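Local atomic coordinates of PP1b (Porcine reproductive and respiratory syndrome virus, PDB entry 6JDR), a protein that probably unwinds RNA and DNA duplexes with 5' to 3' polarity, driven by ATP hydrolysis, as the zinc-binding helicase portion of the arterivirus replicase polyprotein. Residues A[277-280]-A[281-285]; A[316-320]-A[321-325]. The protein carries 1 engineered substitution. One frame throughout, in Å; residues are numbered along the deposited sequence.

Contact 1 (A[277-280]-A[281-285]); sequences WRFG and QNICD
The carbonyl oxygen of G280 receives two backbone N-H groups from the turn that follows it. C284 N lies 3.3 Å from G280 O, in the carbonyl plane and on a nearly straight path (172° at the hydrogen), as expected of an alpha-helical bond between residues four apart. I283 N is 3.2 Å from the same G280 O, but its N-H points well off the oxygen and the bond is weak. These bonds place G280 at the N-cap of helix 281-287, and its own N-H is bound by T302 OG1. F279, one residue earlier, sets its ring against the side chains of I283 and C284 in the first turn: with chi1 at 42°, CG stands between the backbone N and the carbonyl carbon, and the ring reaches I283. CG2 of I283 sits over one face, 3.7 Å from the F279 ring centroid and 26° off its normal, a CH-pi contact displaced toward CD2. The helix connects two neighbouring parallel strands, 270-276 and 294-297, of the seven-stranded sheet of the helicase core, a beta-alpha-beta crossover. C284 SG approaches the same ring obliquely, 3.7 Å from F279 CE2, giving a sulfur-aromatic contact; the C284 side chain also touches L295 and S297 of strand 294-297. Q281 NE2 donates to D285 OD1 at 2.8 Å, from the syn side but well out of the carboxylate plane. The Q281 amide is fixed further by strand 294-297, since OE1 accepts from S297 N and NE2 also bonds L295 O. N282 ND2 bonds T302 O.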
loop_
_atom_site.group_PDB
_atom_site.type_symbol
_atom_site.label_atom_id
_atom_site.label_comp_id
_atom_site.label_asym_id
_atom_site.label_seq_id
_atom_site.Cartn_x
_atom_site.Cartn_y
_atom_site.Cartn_z
ATOM N N TRP A 277 -6.351 18.533 10.411
ATOM C CA TRP A 277 -6.372 19.905 9.896
ATOM C C TRP A 277 -5.783 20.928 10.871
ATOM O O TRP A 277 -5.654 22.105 10.526
ATOM C CB TRP A 277 -7.810 20.305 9.548
ATOM C CG TRP A 277 -8.410 19.498 8.430
ATOM C CD1 TRP A 277 -9.194 18.386 8.550
ATOM C CD2 TRP A 277 -8.271 19.741 7.024
ATOM N NE1 TRP A 277 -9.552 17.922 7.306
ATOM C CE2 TRP A 277 -8.999 18.736 6.353
ATOM C CE3 TRP A 277 -7.602 20.712 6.267
ATOM C CZ2 TRP A 277 -9.078 18.674 4.958
ATOM C CZ3 TRP A 277 -7.682 20.649 4.880
ATOM C CH2 TRP A 277 -8.415 19.637 4.243
ATOM N N ARG A 278 -5.413 20.485 12.071
ATOM C CA ARG A 278 -5.002 21.396 13.140
ATOM C C ARG A 278 -3.502 21.677 13.162
ATOM O O ARG A 278 -3.089 22.753 13.584
ATOM C CB ARG A 278 -5.448 20.856 14.501
ATOM C CG ARG A 278 -6.955 20.882 14.706
ATOM C CD ARG A 278 -7.326 20.500 16.129
ATOM N NE ARG A 278 -7.014 19.101 16.423
ATOM C CZ ARG A 278 -7.044 18.550 17.637
ATOM N NH1 ARG A 278 -7.370 19.273 18.708
ATOM N NH2 ARG A 278 -6.741 17.264 17.783
ATOM N N PHE A 279 -2.692 20.718 12.720
ATOM C CA PHE A 279 -1.233 20.876 12.729
ATOM C C PHE A 279 -0.556 20.034 11.651
ATOM O O PHE A 279 -1.169 19.147 11.055
ATOM C CB PHE A 279 -0.655 20.538 14.113
ATOM C CG PHE A 279 -1.274 19.324 14.757
ATOM C CD1 PHE A 279 -2.185 19.464 15.797
ATOM C CD2 PHE A 279 -0.952 18.043 14.323
ATOM C CE1 PHE A 279 -2.760 18.352 16.392
ATOM C CE2 PHE A 279 -1.525 16.928 14.914
ATOM C CZ PHE A 279 -2.430 17.082 15.951
ATOM N N GLY A 280 0.722 20.316 11.422
ATOM C CA GLY A 280 1.481 19.680 10.352
ATOM C C GLY A 280 1.797 18.214 10.563
ATOM O O GLY A 280 1.557 17.657 11.636
ATOM N N GLN A 281 2.354 17.601 9.523
ATOM C CA GLN A 281 2.641 16.170 9.509
ATOM C C GLN A 281 3.677 15.769 10.558
ATOM O O GLN A 281 3.569 14.700 11.160
ATOM C CB GLN A 281 3.122 15.741 8.114
ATOM C CG GLN A 281 3.255 14.237 7.920
ATOM C CD GLN A 281 1.961 13.498 8.202
ATOM O OE1 GLN A 281 0.887 13.896 7.742
ATOM N NE2 GLN A 281 2.054 12.419 8.972
ATOM N N ASN A 282 4.681 16.621 10.762
ATOM C CA ASN A 282 5.729 16.364 11.759
ATOM C C ASN A 282 5.173 16.173 13.174
ATOM O O ASN A 282 5.717 15.390 13.958
ATOM C CB ASN A 282 6.775 17.486 11.752
ATOM C CG ASN A 282 6.174 18.855 12.033
ATOM O OD1 ASN A 282 5.110 19.202 11.514
ATOM N ND2 ASN A 282 6.858 19.642 12.855
ATOM N N ILE A 283 4.088 16.881 13.484
ATOM C CA ILE A 283 3.409 16.737 14.767
ATOM C C ILE A 283 2.658 15.414 14.791
ATOM O O ILE A 283 2.771 14.651 15.752
ATOM C CB ILE A 283 2.414 17.888 15.037
ATOM C CG1 ILE A 283 3.121 19.248 15.000
ATOM C CG2 ILE A 283 1.709 17.689 16.376
ATOM C CD1 ILE A 283 4.313 19.359 15.925
ATOM N N CYS A 284 1.892 15.152 13.731
ATOM C CA CYS A 284 1.188 13.877 13.566
ATOM C C CYS A 284 2.123 12.684 13.790
ATOM O O CYS A 284 1.760 11.727 14.470
ATOM C CB CYS A 284 0.551 13.788 12.172
ATOM S SG CYS A 284 -0.847 14.899 11.887
ATOM N N ASP A 285 3.326 12.756 13.226
ATOM C CA ASP A 285 4.331 11.701 13.385
ATOM C C ASP A 285 4.751 11.494 14.844
ATOM O O ASP A 285 4.879 10.355 15.303
ATOM C CB ASP A 285 5.574 12.013 12.538
ATOM C CG ASP A 285 5.304 11.938 11.037
ATOM O OD1 ASP A 285 4.188 11.528 10.636
ATOM O OD2 ASP A 285 6.217 12.291 10.255
#

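Contact 2 (A[316-320]-A[321-325]); sequences VLTPY and HRDRE
D323 leaves its backbone toward T318 and Y320, and its CB lies 3.7 Å from T318 OG1, where the two side chains cross at about a right angle. The next atom, CG, is set beside the backbone N by a chi1 of -54°, which turns the carboxylate alongside Y320 so that both side chains point the same way. OD2 then comes 3.9 Å from Y320 CD2, at the edge of the ring and near its plane, with the carboxylate tilted 51° from the ring. The same oxygen accepts from a water at 2.8 Å, measured from D323 OD2 to the water oxygen, and has a second partner in T348 OG1. That water is a three-way link: Y320 N donates to it at 2.7 Å, and T318 OG1 is hydrogen-bonded to it at 2.6 Å. Through these three bonds the water ties T318 and Y320 to D323 of the 3-10 segment 321-323; T318 OG1 is also bonded to H345 O on strand 342-345. Strand 315-318 runs between 342-345 and 329-330 in the parallel five-stranded sheet of the superfamily 1 helicase core. The turn after it is closed by D323 N donating to Y320 O at 3.2 Å, a bond between residues three apart, as in a 3-10 turn. At the other carboxylate oxygen, D323 OD1, R322 NH1 forms a long salt bridge of 3.9 Å. The methyl CG2 of T318 meets R324 CG at 4.0 Å, crossing it at about a right angle, while R324 NE bonds A328 O.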
loop_
_atom_site.group_PDB
_atom_site.type_symbol
_atom_site.label_atom_id
_atom_site.label_comp_id
_atom_site.label_asym_id
_atom_site.label_seq_id
_atom_site.Cartn_x
_atom_site.Cartn_y
_atom_site.Cartn_z
ATOM N N VAL A 316 2.061 30.850 26.296
ATOM C CA VAL A 316 3.064 30.087 27.035
ATOM C C VAL A 316 2.387 28.968 27.820
ATOM O O VAL A 316 1.364 29.188 28.476
ATOM C CB VAL A 316 3.869 30.981 28.002
ATOM C CG1 VAL A 316 4.834 30.147 28.838
ATOM C CG2 VAL A 316 4.622 32.054 27.227
ATOM N N LEU A 317 2.970 27.774 27.743
ATOM C CA LEU A 317 2.471 26.605 28.455
ATOM C C LEU A 317 3.568 26.054 29.344
ATOM O O LEU A 317 4.739 26.072 28.966
ATOM C CB LEU A 317 2.040 25.522 27.468
ATOM C CG LEU A 317 0.916 25.878 26.496
ATOM C CD1 LEU A 317 0.631 24.703 25.569
ATOM C CD2 LEU A 317 -0.344 26.278 27.249
ATOM N N THR A 318 3.188 25.561 30.521
ATOM C CA THR A 318 4.148 24.981 31.456
ATOM C C THR A 318 3.453 23.975 32.376
ATOM O O THR A 318 2.304 24.175 32.746
ATOM C CB THR A 318 4.861 26.081 32.277
ATOM O OG1 THR A 318 5.878 25.496 33.105
ATOM C CG2 THR A 318 3.871 26.856 33.145
ATOM N N PRO A 319 4.137 22.875 32.730
ATOM C CA PRO A 319 3.491 21.889 33.590
ATOM C C PRO A 319 2.913 22.470 34.888
ATOM O O PRO A 319 1.721 22.302 35.159
ATOM C CB PRO A 319 4.621 20.906 33.909
ATOM C CG PRO A 319 5.544 21.001 32.751
ATOM C CD PRO A 319 5.430 22.394 32.206
ATOM N N TYR A 320 3.753 23.162 35.656
ATOM C CA TYR A 320 3.412 23.568 37.020
ATOM C C TYR A 320 2.977 25.030 37.126
ATOM O O TYR A 320 3.525 25.898 36.445
ATOM C CB TYR A 320 4.615 23.351 37.941
ATOM C CG TYR A 320 5.142 21.929 38.005
ATOM C CD1 TYR A 320 4.282 20.830 37.994
ATOM C CD2 TYR A 320 6.507 21.688 38.118
ATOM C CE1 TYR A 320 4.771 19.538 38.069
ATOM C CE2 TYR A 320 7.005 20.400 38.199
ATOM C CZ TYR A 320 6.135 19.328 38.173
ATOM O OH TYR A 320 6.638 18.049 38.255
ATOM N N HIS A 321 2.004 25.291 38.001
ATOM C CA HIS A 321 1.573 26.663 38.312
ATOM C C HIS A 321 2.724 27.531 38.827
ATOM O O HIS A 321 2.793 28.717 38.510
ATOM C CB HIS A 321 0.451 26.667 39.357
ATOM C CG HIS A 321 -0.888 26.256 38.825
ATOM N ND1 HIS A 321 -1.490 25.063 39.165
ATOM C CD2 HIS A 321 -1.750 26.889 37.992
ATOM C CE1 HIS A 321 -2.661 24.976 38.559
ATOM N NE2 HIS A 321 -2.843 26.070 37.842
ATOM N N ARG A 322 3.620 26.932 39.611
ATOM C CA ARG A 322 4.786 27.634 40.164
ATOM C C ARG A 322 5.625 28.366 39.112
ATOM O O ARG A 322 6.238 29.389 39.408
ATOM C CB ARG A 322 5.693 26.650 40.909
ATOM C CG ARG A 322 6.816 27.312 41.703
ATOM C CD ARG A 322 8.179 26.717 41.373
ATOM N NE ARG A 322 8.546 25.622 42.267
ATOM C CZ ARG A 322 9.482 24.709 42.012
ATOM N NH1 ARG A 322 10.161 24.718 40.867
ATOM N NH2 ARG A 322 9.731 23.761 42.913
ATOM N N ASP A 323 5.668 27.837 37.895
ATOM C CA ASP A 323 6.518 28.395 36.848
ATOM C C ASP A 323 5.765 29.310 35.880
ATOM O O ASP A 323 6.335 29.758 34.885
ATOM C CB ASP A 323 7.208 27.255 36.101
ATOM C CG ASP A 323 7.961 26.321 37.039
ATOM O OD1 ASP A 323 8.587 26.823 37.997
ATOM O OD2 ASP A 323 7.925 25.091 36.829
ATOM N N ARG A 324 4.500 29.607 36.184
ATOM C CA ARG A 324 3.704 30.526 35.372
ATOM C C ARG A 324 4.146 31.969 35.572
ATOM O O ARG A 324 4.324 32.414 36.703
ATOM C CB ARG A 324 2.228 30.441 35.741
ATOM C CG ARG A 324 1.540 29.133 35.398
ATOM C CD ARG A 324 0.145 29.119 36.000
ATOM N NE ARG A 324 -0.612 30.313 35.616
ATOM C CZ ARG A 324 -1.558 30.897 36.351
ATOM N NH1 ARG A 324 -1.905 30.419 37.542
ATOM N NH2 ARG A 324 -2.164 31.981 35.887
ATOM N N GLU A 325 4.301 32.692 34.466
ATOM C CA GLU A 325 4.644 34.112 34.481
ATOM C C GLU A 325 3.757 34.845 33.489
ATOM O O GLU A 325 3.359 34.275 32.476
ATOM C CB GLU A 325 6.110 34.310 34.091
ATOM C CG GLU A 325 7.094 33.520 34.941
ATOM C CD GLU A 325 8.530 33.658 34.474
ATOM O OE1 GLU A 325 8.781 34.385 33.490
ATOM O OE2 GLU A 325 9.412 33.033 35.102
HETATM O O HOH W 1 6.247 23.777 34.996
#

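In the fold
Contacts 1 and 2 both lie in the helicase core but belong to different parallel sheets, seven-stranded for contact 1 and five-stranded for contact 2, consistent with the paired RecA-like domains of superfamily 1 helicases. Their centres are 25 Å apart and their nearest atoms about 11 Å, so they do not touch. Contact 1 is buried where a loop enters a helix, and uses apolar contacts on an aromatic ring together with the first backbone bonds of the helix. Contact 2, farther from the chain's centre and partly exposed, lies in the turn between strands 315-318 and 329-330 and relies on a water bridge and a carboxylate. Neither adjoins an annotated metal site.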